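Local coordinates for protein taurocyamine kinase (PDB 4WOD) that catalyses the reversible, magnesium-dependent transfer of phosphate from ATP to taurocyamine, giving ADP and N-phosphotaurocyamine, at residues G463-L468 with R605-I610; Y439-I444 with V450-F455; P425-G428 with C432-T435; G400-T403 with A407-A410. The protein carries 4 engineered substitutions. All coordinates share one frame; numbering follows the deposited sequence.

In the fold
From the N terminus, the contacts close one after another in the order 4, 3, 2, 1, with none nested or crossed, all in the second of the two fused kinase repeats. Interaction 4 closes the turn leading into helix 409-418. Interaction 3 closes the loop before the short helix 432-435 and packs on interaction 4 through C432 and A407. Interaction 2 folds the chain leaving helix 437-448 back along that helix, whose L440 and I444 touch Y433 of interaction 3. Interaction 1, centred about 29 Å from interaction 2, spans 136 intervening residues and brings a linking loop onto helix 599-614 of the catalytic domain.

Interaction 1: G463-L468 with R605-I610; sequences GDLSKL and RLIEGI
Within the two segments L465 meets E608 below its carboxylate, with L465 CD1 4.0 Å from E608 CG, rather than at the flat group itself; the aromatic side chain of Y603, from the same helix, also touches L465. Beyond CG the E608 chain runs extended, and OE2 forms a salt bridge with K604, one helical turn earlier. The rest of the contact is aliphatic. Both methyls of L465 straddle the beta-branched base of I607, and the two side chains cross obliquely. L465 CD1 lies 3.8 Å from I607 CB and equally close to CG2, while L465 CD2 approaches I607 CG1 at 3.9 Å. With chi1 at -57°, I607 sets CG1 beside its backbone N and CG2 beside its carbonyl carbon, so that CD1 lies mainly on the CG2 side and CD2 mainly on CG1. Helix 599-614 covers the antiparallel sheet of the catalytic domain, with L606 and I610 directed onto strands 480-489 and 588-595, whereas I607 takes the loop that precedes the first of these strands. F462 from the same loop also packs on I607. The loop is shaped locally by a type I turn from D464 to K467, closed by K467 N to D464 O at 2.9 Å. D464 OD1 adds an Asx turn, accepting from S466 N at 2.9 Å and from S466 OG at 2.6 Å, both donors approaching from the same face of the carboxylate.

Interaction 2: Y439-I444 with V450-F455; sequences YLDPLI and VKDSAF
D441 extends from helix 437-448 to meet D452, which comes from the opposite direction on the chain that follows the helix. Starting at CB, the D441 side chain swings CG anti to the backbone N (chi1 -171°), which carries the carboxylate off the helix surface. CG itself comes 3.5 Å from D452 OD2. Of the two oxygens, OD1 is held by a hydrogen bond with the hydroxyl of Y625, while OD2 is the atom that meets the other acid: it lies 2.6 Å from D452 OD2 and 3.3 Å from D452 OD1. The two carboxylate planes are turned 52° from one another. A separation of 2.6 Å between two acid oxygens suggests that one of the groups probably carries a proton. This pairing belongs to the turn-back at the end of the helix, in the N-terminal domain of the second repeat, where the outgoing chain runs beside the helix it has just left. The helix is kinked at P442, whose N has no hydrogen to give to the turn before. One turn beyond D441, the backbone O of I444 approaches V450 CG2 loosely, at 4.4 Å. The I444 side chain heads elsewhere and packs on Y433, Y625, L635 and L691, about 9 Å from the side chain of the predicted active-site residue C631. Past D452 the chain forms an ST turn, F455 N donating to S453 OG at 3.0 Å.

Interaction 3: P425-G428 with C432-T435; sequences PRTG and CYST
C432 and Y433 both carry their side chains beside the backbone N (chi1 -76° and -69°), and from there they take T427 and G428 at two separate points. The sulfur of C432 is placed to accept from the backbone: G428 N donates to SG at 3.5 Å with an N-H...S angle of 153°, an acceptable geometry for the larger and weaker acceptor. The C432 methylene rests against T427, with CB 4.0 Å from T427 CB. Y433 then runs across T427 at about a right angle, bringing the outer end of its ring to the threonine. T427 CG2 lies 3.7 Å from CZ and 3.6 Å from OH of Y433, while T427 OG1 comes 3.7 Å from Y433 CE2. The short helix 432-435 thus sits back against the loop that leads into it, in the small N-terminal domain of a phosphagen kinase, at the side facing the catalytic domain. Both hydroxyls continue into that domain: T427 OG1 donates to C630 O and Y433 OH to T629 O, the two residues preceding C631, the predicted active-site cysteine. Each polar end is thereby satisfied within a buried contact, and the two bonds fix the rotation of the threonine and the position of the tyrosine tip. The T427 carbonyl takes a further hydrogen bond from T498 OG1. L440 of the following helix 437-448 packs against both T427 and Y433, and C432 also touches M412 and A407.

Interaction 4: G400-T403 with A407-A410; sequences GKRT and ATLA
R402 and T408 run alongside each other in the same direction, so the arginine chain follows the threonine methyl. T408 CG2 sits 3.4 Å above one face of the R402 guanidinium, nearer the margin of the group than its middle, and is 3.4 Å from NE; the aliphatic part joins in, with R402 CG 3.7 Å from the same methyl. A bend at chi2 brings the guanidinium over T408, and its two terminal nitrogens are held by carbonyl and amide oxygens: NH1 by G406 O, NH2 by N356 OD1 and Y355 O, the latter two from residues near the end of the first repeat. T403 is set differently, facing A407 with its hydroxyl. At chi1 62° OG1 stands between the backbone N and the carbonyl carbon, where it accepts from A407 N at 2.9 Å. A second bond runs the other way, T403 N to A407 O at 2.9 Å; R402 CA adds a CA-H...O contact to the same oxygen at 3.2 Å. Together they close the turn ahead of helix 409-418 in the N-terminal domain. T408 is the N-cap of that helix, its OG1 bonded to H411 N. A water takes a bond from L409 N and donates to K401 O at 2.6 Å, joining the helix's first turn to the loop. Because T403 OG1 accepts from A407 N, its own proton is probably the one shared with E429 OE2, so one hydroxyl ties the turn to an acid, while the water satisfies L409 N.

Interaction 1: G463-L468 with R605-I610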
loop_
_atom_site.group_PDB
_atom_site.type_symbol
_atom_site.label_atom_id
_atom_site.label_comp_id
_atom_site.label_asym_id
_atom_site.label_seq_id
_atom_site.Cartn_x
_atom_site.Cartn_y
_atom_site.Cartn_z
ATOM N N GLY A 463 -41.246 8.143 12.122
ATOM C CA GLY A 463 -42.581 7.567 12.150
ATOM C C GLY A 463 -42.966 7.098 13.539
ATOM O O GLY A 463 -42.173 7.174 14.473
ATOM N N ASP A 464 -44.196 6.613 13.672
ATOM C CA ASP A 464 -44.683 6.022 14.916
ATOM C C ASP A 464 -44.179 4.592 15.010
ATOM O O ASP A 464 -44.651 3.713 14.286
ATOM C CB ASP A 464 -46.221 6.061 14.965
ATOM C CG ASP A 464 -46.790 5.583 16.294
ATOM O OD1 ASP A 464 -46.185 4.714 16.959
ATOM O OD2 ASP A 464 -47.867 6.083 16.671
ATOM N N LEU A 465 -43.243 4.352 15.923
ATOM C CA LEU A 465 -42.546 3.075 15.963
ATOM C C LEU A 465 -43.440 1.931 16.438
ATOM O O LEU A 465 -43.029 0.774 16.413
ATOM C CB LEU A 465 -41.310 3.167 16.855
ATOM C CG LEU A 465 -40.186 4.109 16.422
ATOM C CD1 LEU A 465 -38.993 3.801 17.251
ATOM C CD2 LEU A 465 -39.862 3.957 14.940
ATOM N N SER A 466 -44.659 2.252 16.867
ATOM C CA SER A 466 -45.615 1.215 17.259
ATOM C C SER A 466 -46.653 0.958 16.166
ATOM O O SER A 466 -47.381 -0.036 16.207
ATOM C CB SER A 466 -46.314 1.595 18.565
ATOM O OG SER A 466 -47.110 2.752 18.391
ATOM N N LYS A 467 -46.726 1.858 15.192
ATOM C CA LYS A 467 -47.668 1.688 14.094
ATOM C C LYS A 467 -46.962 1.959 12.769
ATOM O O LYS A 467 -47.269 2.918 12.062
ATOM C CB LYS A 467 -48.884 2.605 14.275
ATOM C CG LYS A 467 -50.191 2.009 13.740
ATOM C CD LYS A 467 -51.409 2.874 14.062
ATOM C CE LYS A 467 -52.649 2.378 13.305
ATOM N NZ LYS A 467 -53.923 3.057 13.718
ATOM N N LEU A 468 -46.002 1.101 12.444
ATOM C CA LEU A 468 -45.219 1.237 11.220
ATOM C C LEU A 468 -45.966 0.675 10.003
ATOM O O LEU A 468 -46.798 -0.218 10.138
ATOM C CB LEU A 468 -43.870 0.536 11.392
ATOM C CG LEU A 468 -42.903 1.137 12.418
ATOM C CD1 LEU A 468 -41.858 0.118 12.799
ATOM C CD2 LEU A 468 -42.250 2.415 11.869
ATOM N N ARG A 605 -35.545 -1.106 16.476
ATOM C CA ARG A 605 -34.300 -1.182 17.240
ATOM C C ARG A 605 -33.298 -0.132 16.751
ATOM O O ARG A 605 -32.691 0.572 17.552
ATOM C CB ARG A 605 -33.684 -2.588 17.142
ATOM C CG ARG A 605 -32.457 -2.789 17.999
ATOM C CD ARG A 605 -32.083 -4.270 18.091
ATOM N NE ARG A 605 -31.992 -4.878 16.772
ATOM C CZ ARG A 605 -32.830 -5.790 16.295
ATOM N NH1 ARG A 605 -33.820 -6.250 17.046
ATOM N NH2 ARG A 605 -32.659 -6.257 15.066
ATOM N N LEU A 606 -33.137 -0.025 15.432
ATOM C CA LEU A 606 -32.293 1.037 14.889
ATOM C C LEU A 606 -32.703 2.430 15.387
ATOM O O LEU A 606 -31.855 3.159 15.904
ATOM C CB LEU A 606 -32.302 1.038 13.361
ATOM C CG LEU A 606 -31.381 2.148 12.821
ATOM C CD1 LEU A 606 -29.936 2.006 13.379
ATOM C CD2 LEU A 606 -31.364 2.159 11.308
ATOM N N ILE A 607 -33.972 2.813 15.227
ATOM C CA ILE A 607 -34.388 4.185 15.569
ATOM C C ILE A 607 -34.135 4.491 17.052
ATOM O O ILE A 607 -33.641 5.568 17.425
ATOM C CB ILE A 607 -35.888 4.455 15.223
ATOM C CG1 ILE A 607 -36.164 4.194 13.737
ATOM C CG2 ILE A 607 -36.289 5.883 15.611
ATOM C CD1 ILE A 607 -35.190 4.858 12.796
ATOM N N GLU A 608 -34.436 3.519 17.899
ATOM C CA GLU A 608 -34.273 3.699 19.322
ATOM C C GLU A 608 -32.795 3.837 19.675
ATOM O O GLU A 608 -32.444 4.592 20.578
ATOM C CB GLU A 608 -34.908 2.536 20.078
ATOM C CG GLU A 608 -36.429 2.566 20.024
ATOM C CD GLU A 608 -37.049 1.295 20.565
ATOM O OE1 GLU A 608 -36.285 0.379 20.963
ATOM O OE2 GLU A 608 -38.297 1.215 20.573
ATOM N N GLY A 609 -31.934 3.145 18.931
ATOM C CA GLY A 609 -30.504 3.257 19.144
ATOM C C GLY A 609 -29.936 4.599 18.714
ATOM O O GLY A 609 -29.036 5.156 19.349
ATOM N N ILE A 610 -30.442 5.106 17.602
ATOM C CA ILE A 610 -29.992 6.409 17.100
ATOM C C ILE A 610 -30.354 7.499 18.105
ATOM O O ILE A 610 -29.520 8.348 18.473
ATOM C CB ILE A 610 -30.628 6.755 15.729
ATOM C CG1 ILE A 610 -30.334 5.684 14.665
ATOM C CG2 ILE A 610 -30.173 8.147 15.252
ATOM C CD1 ILE A 610 -31.051 5.964 13.346
#

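Interaction 2: Y439-I444 with V450-F455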
loop_
_atom_site.group_PDB
_atom_site.type_symbol
_atom_site.label_atom_id
_atom_site.label_comp_id
_atom_site.label_asym_id
_atom_site.label_seq_id
_atom_site.Cartn_x
_atom_site.Cartn_y
_atom_site.Cartn_z
ATOM N N TYR A 439 -19.278 23.476 -6.048
ATOM C CA TYR A 439 -18.870 22.166 -6.543
ATOM C C TYR A 439 -19.843 21.094 -6.079
ATOM O O TYR A 439 -20.309 20.282 -6.874
ATOM C CB TYR A 439 -17.456 21.845 -6.081
ATOM C CG TYR A 439 -16.972 20.448 -6.372
ATOM C CD1 TYR A 439 -16.662 20.057 -7.668
ATOM C CD2 TYR A 439 -16.780 19.529 -5.344
ATOM C CE1 TYR A 439 -16.191 18.786 -7.934
ATOM C CE2 TYR A 439 -16.302 18.257 -5.603
ATOM C CZ TYR A 439 -16.011 17.893 -6.906
ATOM O OH TYR A 439 -15.539 16.623 -7.183
ATOM N N LEU A 440 -20.152 21.091 -4.783
ATOM C CA LEU A 440 -20.886 19.967 -4.210
ATOM C C LEU A 440 -22.391 19.982 -4.532
ATOM O O LEU A 440 -23.001 18.919 -4.674
ATOM C CB LEU A 440 -20.671 19.912 -2.691
ATOM C CG LEU A 440 -19.273 19.460 -2.209
ATOM C CD1 LEU A 440 -19.061 19.760 -0.726
ATOM C CD2 LEU A 440 -19.061 17.963 -2.467
ATOM N N ASP A 441 -22.999 21.162 -4.661
ATOM C CA ASP A 441 -24.448 21.206 -4.804
ATOM C C ASP A 441 -24.934 20.667 -6.152
ATOM O O ASP A 441 -25.866 19.875 -6.182
ATOM C CB ASP A 441 -24.986 22.619 -4.592
ATOM C CG ASP A 441 -26.500 22.645 -4.520
ATOM O OD1 ASP A 441 -27.046 22.185 -3.495
ATOM O OD2 ASP A 441 -27.138 23.104 -5.486
ATOM N N PRO A 442 -24.308 21.081 -7.275
ATOM C CA PRO A 442 -24.773 20.454 -8.521
ATOM C C PRO A 442 -24.493 18.940 -8.551
ATOM O O PRO A 442 -25.321 18.164 -9.043
ATOM C CB PRO A 442 -23.975 21.193 -9.614
ATOM C CG PRO A 442 -22.801 21.787 -8.917
ATOM C CD PRO A 442 -23.308 22.139 -7.531
ATOM N N LEU A 443 -23.357 18.540 -7.997
ATOM C CA LEU A 443 -22.974 17.129 -7.899
ATOM C C LEU A 443 -24.003 16.299 -7.130
ATOM O O LEU A 443 -24.323 15.165 -7.511
ATOM C CB LEU A 443 -21.600 17.012 -7.223
ATOM C CG LEU A 443 -20.909 15.639 -7.172
ATOM C CD1 LEU A 443 -19.382 15.803 -7.192
ATOM C CD2 LEU A 443 -21.360 14.817 -5.949
ATOM N N ILE A 444 -24.471 16.857 -6.017
ATOM C CA ILE A 444 -25.455 16.214 -5.148
ATOM C C ILE A 444 -26.786 16.089 -5.882
ATOM O O ILE A 444 -27.398 15.027 -5.908
ATOM C CB ILE A 444 -25.625 17.032 -3.835
ATOM C CG1 ILE A 444 -24.418 16.813 -2.913
ATOM C CG2 ILE A 444 -26.924 16.702 -3.111
ATOM C CD1 ILE A 444 -24.289 17.864 -1.808
ATOM N N VAL A 450 -32.177 15.277 -7.870
ATOM C CA VAL A 450 -32.995 16.304 -7.239
ATOM C C VAL A 450 -32.605 17.684 -7.738
ATOM O O VAL A 450 -31.878 17.822 -8.735
ATOM C CB VAL A 450 -32.884 16.276 -5.703
ATOM C CG1 VAL A 450 -33.331 14.921 -5.161
ATOM C CG2 VAL A 450 -31.469 16.593 -5.253
ATOM N N LYS A 451 -33.112 18.708 -7.059
ATOM C CA LYS A 451 -32.832 20.088 -7.439
ATOM C C LYS A 451 -32.977 21.017 -6.245
ATOM O O LYS A 451 -33.602 20.661 -5.236
ATOM C CB LYS A 451 -33.760 20.544 -8.576
ATOM C CG LYS A 451 -35.147 19.938 -8.534
ATOM C CD LYS A 451 -35.524 19.369 -9.890
ATOM C CE LYS A 451 -36.822 18.568 -9.811
ATOM N NZ LYS A 451 -36.667 17.337 -8.969
ATOM N N ASP A 452 -32.384 22.203 -6.370
ATOM C CA ASP A 452 -32.470 23.240 -5.352
ATOM C C ASP A 452 -33.899 23.619 -4.994
ATOM O O ASP A 452 -34.679 24.035 -5.853
ATOM C CB ASP A 452 -31.734 24.494 -5.810
ATOM C CG ASP A 452 -30.250 24.318 -5.818
ATOM O OD1 ASP A 452 -29.557 25.325 -6.071
ATOM O OD2 ASP A 452 -29.784 23.179 -5.560
ATOM N N SER A 453 -34.214 23.502 -3.707
ATOM C CA SER A 453 -35.527 23.868 -3.200
ATOM C C SER A 453 -35.440 25.003 -2.163
ATOM O O SER A 453 -34.423 25.168 -1.470
ATOM C CB SER A 453 -36.202 22.642 -2.593
ATOM O OG SER A 453 -37.243 23.016 -1.707
ATOM N N ALA A 454 -36.520 25.775 -2.066
ATOM C CA ALA A 454 -36.637 26.867 -1.108
ATOM C C ALA A 454 -36.769 26.367 0.320
ATOM O O ALA A 454 -36.493 27.106 1.272
ATOM C CB ALA A 454 -37.843 27.725 -1.449
ATOM N N PHE A 455 -37.213 25.117 0.461
ATOM C CA PHE A 455 -37.597 24.572 1.766
ATOM C C PHE A 455 -36.463 23.856 2.507
ATOM O O PHE A 455 -35.632 23.177 1.891
ATOM C CB PHE A 455 -38.773 23.601 1.600
ATOM C CG PHE A 455 -40.001 24.229 0.998
ATOM C CD1 PHE A 455 -40.849 25.008 1.776
ATOM C CD2 PHE A 455 -40.317 24.032 -0.346
ATOM C CE1 PHE A 455 -41.985 25.593 1.233
ATOM C CE2 PHE A 455 -41.458 24.611 -0.898
ATOM C CZ PHE A 455 -42.295 25.394 -0.104
#

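Interaction 3: P425-G428 with C432-T435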
loop_
_atom_site.group_PDB
_atom_site.type_symbol
_atom_site.label_atom_id
_atom_site.label_comp_id
_atom_site.label_asym_id
_atom_site.label_seq_id
_atom_site.Cartn_x
_atom_site.Cartn_y
_atom_site.Cartn_z
ATOM N N PRO A 425 -16.746 12.161 -4.439
ATOM C CA PRO A 425 -15.668 12.644 -3.576
ATOM C C PRO A 425 -15.923 12.286 -2.113
ATOM O O PRO A 425 -17.004 11.770 -1.780
ATOM C CB PRO A 425 -15.716 14.164 -3.774
ATOM C CG PRO A 425 -17.164 14.431 -4.047
ATOM C CD PRO A 425 -17.654 13.245 -4.852
ATOM N N ARG A 426 -14.936 12.571 -1.267
ATOM C CA ARG A 426 -15.045 12.389 0.180
ATOM C C ARG A 426 -14.679 13.696 0.895
ATOM O O ARG A 426 -13.529 14.108 0.870
ATOM C CB ARG A 426 -14.128 11.261 0.659
ATOM C CG ARG A 426 -14.332 9.918 -0.043
ATOM C CD ARG A 426 -15.695 9.334 0.215
ATOM N NE ARG A 426 -15.732 7.900 -0.094
ATOM C CZ ARG A 426 -15.998 7.384 -1.288
ATOM N NH1 ARG A 426 -16.266 8.178 -2.315
ATOM N NH2 ARG A 426 -15.996 6.060 -1.452
ATOM N N THR A 427 -15.649 14.321 1.559
ATOM C CA THR A 427 -15.456 15.647 2.143
ATOM C C THR A 427 -14.625 15.608 3.449
ATOM O O THR A 427 -14.413 14.535 4.027
ATOM C CB THR A 427 -16.815 16.307 2.402
ATOM O OG1 THR A 427 -17.558 15.507 3.334
ATOM C CG2 THR A 427 -17.615 16.410 1.083
ATOM N N GLY A 428 -14.142 16.773 3.893
ATOM C CA GLY A 428 -13.258 16.851 5.052
ATOM C C GLY A 428 -13.944 17.262 6.353
ATOM O O GLY A 428 -13.436 17.001 7.435
ATOM N N CYS A 432 -17.630 21.855 4.506
ATOM C CA CYS A 432 -17.352 21.653 3.091
ATOM C C CYS A 432 -18.601 21.889 2.236
ATOM O O CYS A 432 -18.504 22.419 1.117
ATOM C CB CYS A 432 -16.793 20.240 2.866
ATOM S SG CYS A 432 -15.064 20.060 3.354
ATOM N N TYR A 433 -19.773 21.538 2.777
ATOM C CA TYR A 433 -21.009 21.642 2.019
ATOM C C TYR A 433 -21.554 23.070 1.901
ATOM O O TYR A 433 -22.553 23.297 1.230
ATOM C CB TYR A 433 -22.085 20.735 2.626
ATOM C CG TYR A 433 -21.766 19.268 2.431
ATOM C CD1 TYR A 433 -22.089 18.617 1.240
ATOM C CD2 TYR A 433 -21.120 18.541 3.422
ATOM C CE1 TYR A 433 -21.810 17.260 1.052
ATOM C CE2 TYR A 433 -20.809 17.184 3.235
ATOM C CZ TYR A 433 -21.161 16.553 2.057
ATOM O OH TYR A 433 -20.857 15.200 1.880
ATOM N N SER A 434 -20.924 24.023 2.553
ATOM C CA SER A 434 -21.254 25.410 2.265
ATOM C C SER A 434 -20.052 26.095 1.611
ATOM O O SER A 434 -20.220 26.806 0.628
ATOM C CB SER A 434 -21.709 26.148 3.534
ATOM O OG SER A 434 -20.641 26.306 4.448
ATOM N N THR A 435 -18.848 25.888 2.152
ATOM C CA THR A 435 -17.637 26.518 1.597
ATOM C C THR A 435 -17.422 26.173 0.114
ATOM O O THR A 435 -17.005 27.031 -0.696
ATOM C CB THR A 435 -16.388 26.107 2.392
ATOM O OG1 THR A 435 -16.595 26.381 3.781
ATOM C CG2 THR A 435 -15.135 26.854 1.892
#

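Interaction 4: G400-T403 with A407-A410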
loop_
_atom_site.group_PDB
_atom_site.type_symbol
_atom_site.label_atom_id
_atom_site.label_comp_id
_atom_site.label_asym_id
_atom_site.label_seq_id
_atom_site.Cartn_x
_atom_site.Cartn_y
_atom_site.Cartn_z
ATOM N N GLY A 400 -6.763 26.868 -3.395
ATOM C CA GLY A 400 -6.221 27.679 -2.322
ATOM C C GLY A 400 -7.240 28.159 -1.298
ATOM O O GLY A 400 -6.913 28.938 -0.395
ATOM N N LYS A 401 -8.477 27.693 -1.421
ATOM C CA LYS A 401 -9.475 27.974 -0.396
ATOM C C LYS A 401 -9.502 26.839 0.632
ATOM O O LYS A 401 -9.353 25.663 0.280
ATOM C CB LYS A 401 -10.860 28.174 -1.029
ATOM C CG LYS A 401 -11.942 28.509 -0.011
ATOM C CD LYS A 401 -12.841 29.650 -0.475
ATOM C CE LYS A 401 -13.096 30.656 0.655
ATOM N NZ LYS A 401 -13.330 29.987 1.969
ATOM N N ARG A 402 -9.681 27.194 1.901
ATOM C CA ARG A 402 -9.834 26.196 2.962
ATOM C C ARG A 402 -11.077 26.499 3.778
ATOM O O ARG A 402 -11.478 27.666 3.896
ATOM C CB ARG A 402 -8.617 26.163 3.888
ATOM C CG ARG A 402 -7.298 25.815 3.199
ATOM C CD ARG A 402 -6.414 24.917 4.083
ATOM N NE ARG A 402 -5.265 24.432 3.320
ATOM C CZ ARG A 402 -4.704 23.240 3.478
ATOM N NH1 ARG A 402 -5.166 22.389 4.401
ATOM N NH2 ARG A 402 -3.660 22.903 2.717
ATOM N N THR A 403 -11.680 25.456 4.346
ATOM C CA THR A 403 -12.701 25.679 5.366
ATOM C C THR A 403 -12.037 26.225 6.616
ATOM O O THR A 403 -10.809 26.268 6.721
ATOM C CB THR A 403 -13.462 24.396 5.723
ATOM O OG1 THR A 403 -12.545 23.441 6.276
ATOM C CG2 THR A 403 -14.118 23.816 4.501
ATOM N N ALA A 407 -10.127 22.070 5.592
ATOM C CA ALA A 407 -10.469 21.192 4.497
ATOM C C ALA A 407 -10.371 21.919 3.138
ATOM O O ALA A 407 -10.682 23.118 3.013
ATOM C CB ALA A 407 -11.871 20.621 4.704
ATOM N N THR A 408 -9.921 21.186 2.131
ATOM C CA THR A 408 -9.768 21.743 0.789
ATOM C C THR A 408 -10.511 20.916 -0.245
ATOM O O THR A 408 -10.892 19.765 0.020
ATOM C CB THR A 408 -8.286 21.820 0.377
ATOM O OG1 THR A 408 -7.758 20.491 0.228
ATOM C CG2 THR A 408 -7.474 22.589 1.419
ATOM N N LEU A 409 -10.708 21.507 -1.427
ATOM C CA LEU A 409 -11.331 20.818 -2.550
ATOM C C LEU A 409 -10.405 19.706 -3.019
ATOM O O LEU A 409 -10.855 18.638 -3.469
ATOM C CB LEU A 409 -11.632 21.799 -3.698
ATOM C CG LEU A 409 -12.269 21.245 -4.980
ATOM C CD1 LEU A 409 -13.653 20.650 -4.729
ATOM C CD2 LEU A 409 -12.357 22.339 -6.035
ATOM N N ALA A 410 -9.104 19.968 -2.903
ATOM C CA ALA A 410 -8.101 18.986 -3.269
ATOM C C ALA A 410 -8.245 17.750 -2.390
ATOM O O ALA A 410 -8.206 16.621 -2.883
ATOM C CB ALA A 410 -6.732 19.571 -3.144
HETATM O O HOH W 1 -9.824 24.304 -1.918
#